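Local coordinates for CyaB (Pseudomonas aeruginosa, PDB 3R5G), which probably makes cyclic AMP from ATP as an adenylyl cyclase, this chain being the catalytic domain of a longer membrane protein, at residues T5-G19 and P107-V121. Residues are numbered along the deposited sequence; the frame is centred on the assembly and turned at random.
Sequences TQRKKLTVFFSDIRG and PLEIRMGINTGYCTV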
loop_
_atom_site.group_PDB
_atom_site.type_symbol
_atom_site.label_atom_id
_atom_site.label_comp_id
_atom_site.label_asym_id
_atom_site.label_seq_id
_atom_site.Cartn_x
_atom_site.Cartn_y
_atom_site.Cartn_z
ATOM N N THR A 5 16.506 8.994 11.745
ATOM C CA THR A 5 15.156 8.490 12.196
ATOM C C THR A 5 14.640 8.875 13.616
ATOM O O THR A 5 15.319 8.655 14.622
ATOM C CB THR A 5 15.159 6.918 12.064
ATOM O OG1 THR A 5 15.662 6.573 10.770
ATOM C CG2 THR A 5 13.737 6.356 12.267
ATOM N N GLN A 6 13.374 9.358 13.728
ATOM C CA GLN A 6 12.797 9.763 15.026
ATOM C C GLN A 6 11.395 9.221 15.277
ATOM O O GLN A 6 10.787 8.775 14.327
ATOM C CB GLN A 6 12.691 11.275 15.151
ATOM C CG GLN A 6 12.771 12.037 13.896
ATOM C CD GLN A 6 13.724 13.247 14.050
ATOM O OE1 GLN A 6 14.944 13.097 13.978
ATOM N NE2 GLN A 6 13.164 14.435 14.258
ATOM N N ARG A 7 10.955 9.236 16.520
ATOM C CA ARG A 7 9.575 8.832 16.910
ATOM C C ARG A 7 8.859 10.118 17.193
ATOM O O ARG A 7 9.327 10.885 18.014
ATOM C CB ARG A 7 9.590 8.007 18.185
ATOM C CG ARG A 7 8.301 7.262 18.421
ATOM C CD ARG A 7 8.552 5.768 18.656
ATOM N NE ARG A 7 7.327 5.121 19.116
ATOM C CZ ARG A 7 6.620 5.557 20.157
ATOM N NH1 ARG A 7 7.039 6.624 20.829
ATOM N NH2 ARG A 7 5.488 4.927 20.530
ATOM N N LYS A 8 7.730 10.383 16.511
ATOM C CA LYS A 8 7.079 11.695 16.616
ATOM C C LYS A 8 5.551 11.499 16.544
ATOM O O LYS A 8 5.132 10.548 15.869
ATOM C CB LYS A 8 7.509 12.573 15.455
ATOM C CG LYS A 8 8.971 13.014 15.592
ATOM C CD LYS A 8 9.395 13.639 14.244
ATOM C CE LYS A 8 8.893 15.055 14.141
ATOM N NZ LYS A 8 10.077 15.877 13.659
ATOM N N LYS A 9 4.804 12.403 17.180
ATOM C CA LYS A 9 3.280 12.333 17.123
ATOM C C LYS A 9 2.926 12.953 15.764
ATOM O O LYS A 9 3.250 14.113 15.494
ATOM C CB LYS A 9 2.701 13.146 18.235
ATOM C CG LYS A 9 1.115 12.955 18.183
ATOM C CD LYS A 9 0.538 13.511 19.429
ATOM C CE LYS A 9 0.517 12.524 20.558
ATOM N NZ LYS A 9 -0.317 13.173 21.646
ATOM N N LEU A 10 2.276 12.180 14.906
ATOM C CA LEU A 10 1.835 12.608 13.600
ATOM C C LEU A 10 0.337 12.368 13.466
ATOM O O LEU A 10 -0.195 11.504 14.118
ATOM C CB LEU A 10 2.526 11.832 12.520
ATOM C CG LEU A 10 4.052 11.733 12.546
ATOM C CD1 LEU A 10 4.507 10.921 11.350
ATOM C CD2 LEU A 10 4.623 13.086 12.435
ATOM N N THR A 11 -0.293 13.146 12.572
ATOM C CA THR A 11 -1.619 12.743 12.017
ATOM C C THR A 11 -1.322 12.217 10.634
ATOM O O THR A 11 -0.689 12.881 9.779
ATOM C CB THR A 11 -2.618 13.889 12.101
ATOM O OG1 THR A 11 -2.894 14.197 13.461
ATOM C CG2 THR A 11 -4.003 13.431 11.450
ATOM N N VAL A 12 -1.845 11.039 10.368
ATOM C CA VAL A 12 -1.597 10.290 9.137
ATOM C C VAL A 12 -2.881 10.067 8.352
ATOM O O VAL A 12 -3.909 9.728 8.973
ATOM C CB VAL A 12 -0.960 8.863 9.407
ATOM C CG1 VAL A 12 -0.747 8.096 8.144
ATOM C CG2 VAL A 12 0.311 9.026 10.288
ATOM N N PHE A 13 -2.876 10.369 7.052
ATOM C CA PHE A 13 -4.059 10.388 6.196
ATOM C C PHE A 13 -3.807 9.422 5.050
ATOM O O PHE A 13 -2.720 9.437 4.414
ATOM C CB PHE A 13 -4.146 11.846 5.636
ATOM C CG PHE A 13 -5.087 11.969 4.515
ATOM C CD1 PHE A 13 -6.395 12.463 4.777
ATOM C CD2 PHE A 13 -4.738 11.611 3.186
ATOM C CE1 PHE A 13 -7.289 12.636 3.717
ATOM C CE2 PHE A 13 -5.699 11.773 2.092
ATOM C CZ PHE A 13 -6.972 12.281 2.362
ATOM N N PHE A 14 -4.810 8.559 4.790
ATOM C CA PHE A 14 -4.846 7.780 3.605
ATOM C C PHE A 14 -6.117 7.973 2.861
ATOM O O PHE A 14 -7.181 8.082 3.496
ATOM C CB PHE A 14 -4.764 6.233 3.902
ATOM C CG PHE A 14 -3.388 5.743 4.314
ATOM C CD1 PHE A 14 -2.970 5.849 5.586
ATOM C CD2 PHE A 14 -2.494 5.237 3.342
ATOM C CE1 PHE A 14 -1.731 5.329 5.989
ATOM C CE2 PHE A 14 -1.198 4.848 3.722
ATOM C CZ PHE A 14 -0.855 4.822 5.069
ATOM N N SER A 15 -6.064 7.934 1.557
ATOM C CA SER A 15 -7.316 7.950 0.774
ATOM C C SER A 15 -7.225 7.075 -0.433
ATOM O O SER A 15 -6.139 6.750 -0.890
ATOM C CB SER A 15 -7.658 9.346 0.324
ATOM O OG SER A 15 -6.657 9.859 -0.621
ATOM N N ASP A 16 -8.379 6.677 -0.973
ATOM C CA ASP A 16 -8.368 6.090 -2.296
ATOM C C ASP A 16 -9.678 6.427 -2.996
ATOM O O ASP A 16 -10.596 7.034 -2.371
ATOM C CB ASP A 16 -8.151 4.558 -2.259
ATOM C CG ASP A 16 -9.302 3.791 -1.659
ATOM O OD1 ASP A 16 -10.443 3.912 -2.079
ATOM O OD2 ASP A 16 -9.036 3.049 -0.694
ATOM N N ILE A 17 -9.768 6.084 -4.284
ATOM C CA ILE A 17 -11.020 6.328 -5.028
ATOM C C ILE A 17 -11.827 5.055 -5.201
ATOM O O ILE A 17 -11.392 4.112 -5.868
ATOM C CB ILE A 17 -10.733 6.910 -6.420
ATOM C CG1 ILE A 17 -9.898 8.140 -6.285
ATOM C CG2 ILE A 17 -11.995 7.183 -7.121
ATOM C CD1 ILE A 17 -9.251 8.532 -7.688
ATOM N N ARG A 18 -13.002 4.964 -4.580
ATOM C CA ARG A 18 -13.861 3.777 -4.793
ATOM C C ARG A 18 -14.410 3.875 -6.195
ATOM O O ARG A 18 -14.837 4.940 -6.617
ATOM C CB ARG A 18 -15.000 3.750 -3.757
ATOM C CG ARG A 18 -14.539 3.506 -2.332
ATOM C CD ARG A 18 -14.069 2.092 -2.202
ATOM N NE ARG A 18 -12.699 1.958 -2.684
ATOM C CZ ARG A 18 -12.055 0.802 -2.753
ATOM N NH1 ARG A 18 -10.777 0.714 -3.200
ATOM N NH2 ARG A 18 -12.699 -0.278 -2.371
ATOM N N GLY A 19 -14.336 2.766 -6.907
ATOM C CA GLY A 19 -14.758 2.753 -8.300
ATOM C C GLY A 19 -13.578 2.793 -9.271
ATOM O O GLY A 19 -13.716 2.424 -10.474
ATOM N N PRO A 107 -19.654 5.717 -11.237
ATOM C CA PRO A 107 -19.425 6.540 -10.058
ATOM C C PRO A 107 -17.993 6.343 -9.462
ATOM O O PRO A 107 -17.469 5.210 -9.438
ATOM C CB PRO A 107 -20.511 6.071 -9.081
ATOM C CG PRO A 107 -21.416 5.198 -9.830
ATOM C CD PRO A 107 -20.645 4.648 -10.984
ATOM N N LEU A 108 -17.434 7.455 -9.008
ATOM C CA LEU A 108 -16.065 7.474 -8.446
ATOM C C LEU A 108 -16.162 8.338 -7.211
ATOM O O LEU A 108 -16.642 9.478 -7.290
ATOM C CB LEU A 108 -15.112 8.160 -9.417
ATOM C CG LEU A 108 -14.796 7.395 -10.717
ATOM C CD1 LEU A 108 -14.038 8.250 -11.759
ATOM C CD2 LEU A 108 -14.029 6.089 -10.391
ATOM N N GLU A 109 -15.731 7.815 -6.065
ATOM C CA GLU A 109 -15.866 8.607 -4.831
ATOM C C GLU A 109 -14.693 8.363 -3.931
ATOM O O GLU A 109 -14.252 7.248 -3.817
ATOM C CB GLU A 109 -17.098 8.254 -4.046
ATOM C CG GLU A 109 -17.250 9.270 -2.849
ATOM C CD GLU A 109 -17.461 10.687 -3.239
ATOM O OE1 GLU A 109 -18.679 10.995 -3.393
ATOM O OE2 GLU A 109 -16.464 11.480 -3.411
ATOM N N ILE A 110 -14.252 9.428 -3.288
ATOM C CA ILE A 110 -13.098 9.319 -2.410
ATOM C C ILE A 110 -13.532 8.770 -1.083
ATOM O O ILE A 110 -14.643 9.032 -0.613
ATOM C CB ILE A 110 -12.394 10.736 -2.274
ATOM C CG1 ILE A 110 -11.053 10.575 -1.544
ATOM C CG2 ILE A 110 -13.424 11.829 -1.672
ATOM C CD1 ILE A 110 -10.393 11.959 -1.569
ATOM N N ARG A 111 -12.657 7.969 -0.498
ATOM C CA ARG A 111 -12.781 7.624 0.917
ATOM C C ARG A 111 -11.470 7.830 1.619
ATOM O O ARG A 111 -10.399 7.736 0.999
ATOM C CB ARG A 111 -13.286 6.209 1.082
ATOM C CG ARG A 111 -12.295 5.222 0.676
ATOM C CD ARG A 111 -12.904 3.841 0.814
ATOM N NE ARG A 111 -11.869 2.904 0.365
ATOM C CZ ARG A 111 -11.811 1.638 0.748
ATOM N NH1 ARG A 111 -10.787 0.885 0.343
ATOM N NH2 ARG A 111 -12.747 1.144 1.548
ATOM N N MET A 112 -11.567 8.078 2.921
ATOM C CA MET A 112 -10.410 8.504 3.706
ATOM C C MET A 112 -10.378 7.935 5.090
ATOM O O MET A 112 -11.465 7.804 5.701
ATOM C CB MET A 112 -10.441 10.062 3.845
ATOM C CG MET A 112 -10.478 10.685 2.454
ATOM S SD MET A 112 -10.631 12.508 2.612
ATOM C CE MET A 112 -12.004 12.667 1.650
ATOM N N GLY A 113 -9.168 7.706 5.607
ATOM C CA GLY A 113 -8.963 7.257 6.964
ATOM C C GLY A 113 -7.900 8.139 7.609
ATOM O O GLY A 113 -6.904 8.397 6.889
ATOM N N ILE A 114 -8.041 8.533 8.862
ATOM C CA ILE A 114 -7.080 9.466 9.497
ATOM C C ILE A 114 -6.886 8.968 10.889
ATOM O O ILE A 114 -7.893 8.707 11.598
ATOM C CB ILE A 114 -7.609 10.908 9.431
ATOM C CG1 ILE A 114 -7.875 11.263 7.986
ATOM C CG2 ILE A 114 -6.597 11.829 10.099
ATOM C CD1 ILE A 114 -8.535 12.698 7.844
ATOM N N ASN A 115 -5.639 8.925 11.366
ATOM C CA ASN A 115 -5.377 8.575 12.733
ATOM C C ASN A 115 -4.257 9.430 13.222
ATOM O O ASN A 115 -3.400 9.860 12.423
ATOM C CB ASN A 115 -4.970 7.078 12.786
ATOM C CG ASN A 115 -4.549 6.619 14.184
ATOM O OD1 ASN A 115 -5.272 6.866 15.169
ATOM N ND2 ASN A 115 -3.365 6.032 14.287
ATOM N N THR A 116 -4.119 9.643 14.494
ATOM C CA THR A 116 -3.053 10.426 15.118
ATOM C C THR A 116 -2.395 9.569 16.190
ATOM O O THR A 116 -3.047 8.873 16.926
ATOM C CB THR A 116 -3.667 11.604 15.815
ATOM O OG1 THR A 116 -4.419 12.399 14.889
ATOM C CG2 THR A 116 -2.602 12.516 16.585
ATOM N N GLY A 117 -1.079 9.555 16.202
ATOM C CA GLY A 117 -0.319 8.820 17.255
ATOM C C GLY A 117 1.154 8.837 16.902
ATOM O O GLY A 117 1.588 9.450 15.904
ATOM N N TYR A 118 1.953 8.240 17.822
ATOM C CA TYR A 118 3.401 8.233 17.597
ATOM C C TYR A 118 3.809 7.306 16.548
ATOM O O TYR A 118 3.421 6.137 16.508
ATOM C CB TYR A 118 4.088 7.867 18.968
ATOM C CG TYR A 118 4.031 9.065 19.904
ATOM C CD1 TYR A 118 5.025 10.101 19.873
ATOM C CD2 TYR A 118 3.030 9.209 20.839
ATOM C CE1 TYR A 118 4.947 11.246 20.707
ATOM C CE2 TYR A 118 3.006 10.307 21.682
ATOM C CZ TYR A 118 3.945 11.317 21.597
ATOM O OH TYR A 118 3.867 12.424 22.466
ATOM N N CYS A 119 4.636 7.813 15.624
ATOM C CA CYS A 119 5.114 7.082 14.460
ATOM C C CYS A 119 6.621 7.198 14.343
ATOM O O CYS A 119 7.159 8.103 14.891
ATOM C CB CYS A 119 4.537 7.693 13.156
ATOM S SG CYS A 119 2.724 7.603 13.046
ATOM N N THR A 120 7.258 6.280 13.643
ATOM C CA THR A 120 8.725 6.383 13.381
ATOM C C THR A 120 8.906 6.961 12.002
ATOM O O THR A 120 8.367 6.455 10.968
ATOM C CB THR A 120 9.373 5.000 13.459
ATOM O OG1 THR A 120 9.084 4.411 14.728
ATOM C CG2 THR A 120 10.865 5.075 13.118
ATOM N N VAL A 121 9.721 8.026 11.912
ATOM C CA VAL A 121 9.937 8.704 10.614
ATOM C C VAL A 121 11.413 8.722 10.244
ATOM O O VAL A 121 12.238 8.959 11.109
ATOM C CB VAL A 121 9.615 10.236 10.587
ATOM C CG1 VAL A 121 9.277 10.729 9.092
ATOM C CG2 VAL A 121 8.597 10.549 11.627
HETATM O O HOH W 1 3.443 4.219 18.719
#
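Q6 to R18 pair with E109 to V121 as antiparallel neighbours in the central sheet of the class III nucleotide cyclase catalytic domain. Strand 6-18 is long and bends, so it follows its partner round the corner at G117 and pairs with both 109-116 and 118-121. Backbone hydrogen bonds run in both directions at every second pair, from Q6 with V121 to R18 with E109.

Charged groups gather near the R18 end. R111 grips the D16 carboxylate side-on: NE reaches OD1 at 3.0 Å, and NH1 meets the syn lone pair of OD2, also at 3.0 Å. R111 CG lies between its own backbone N and carbonyl carbon (chi1 70°), and the chain then runs extended to NE, which carries the guanidinium along the sheet face to the D16 carboxylate. The R18 guanidinium lies flat on that of R111, centres 3.6 Å apart and planes 16° apart. D16 OD1 also accepts a weak salt-bridge bond from R18 NE at 3.0 Å. One carboxylate thus bonds to both arginines and would partly offset their close like charges. R111 NH2 also bonds to S149 O.

Apolar contacts line both faces. On one, L10 CD1 touches C119 CB, and V12 CG2 meets C119 SG; I134 of strand 129-135 packs on L10 and V12. On the other, M112 SD sits at the edge of the F13 ring, 3.5 Å from CE1, a Met-aromatic contact. M84 and M88 of helix 74-100 also touch F13.

Near the corner, K9 CB lies over one face of the Y118 ring in a CH-pi contact. On the same side of the sheet, T11 OG1 and T116 OG1 share a hydrogen bond of 2.8 Å, and T116 OG1 also bonds to T160 OG1.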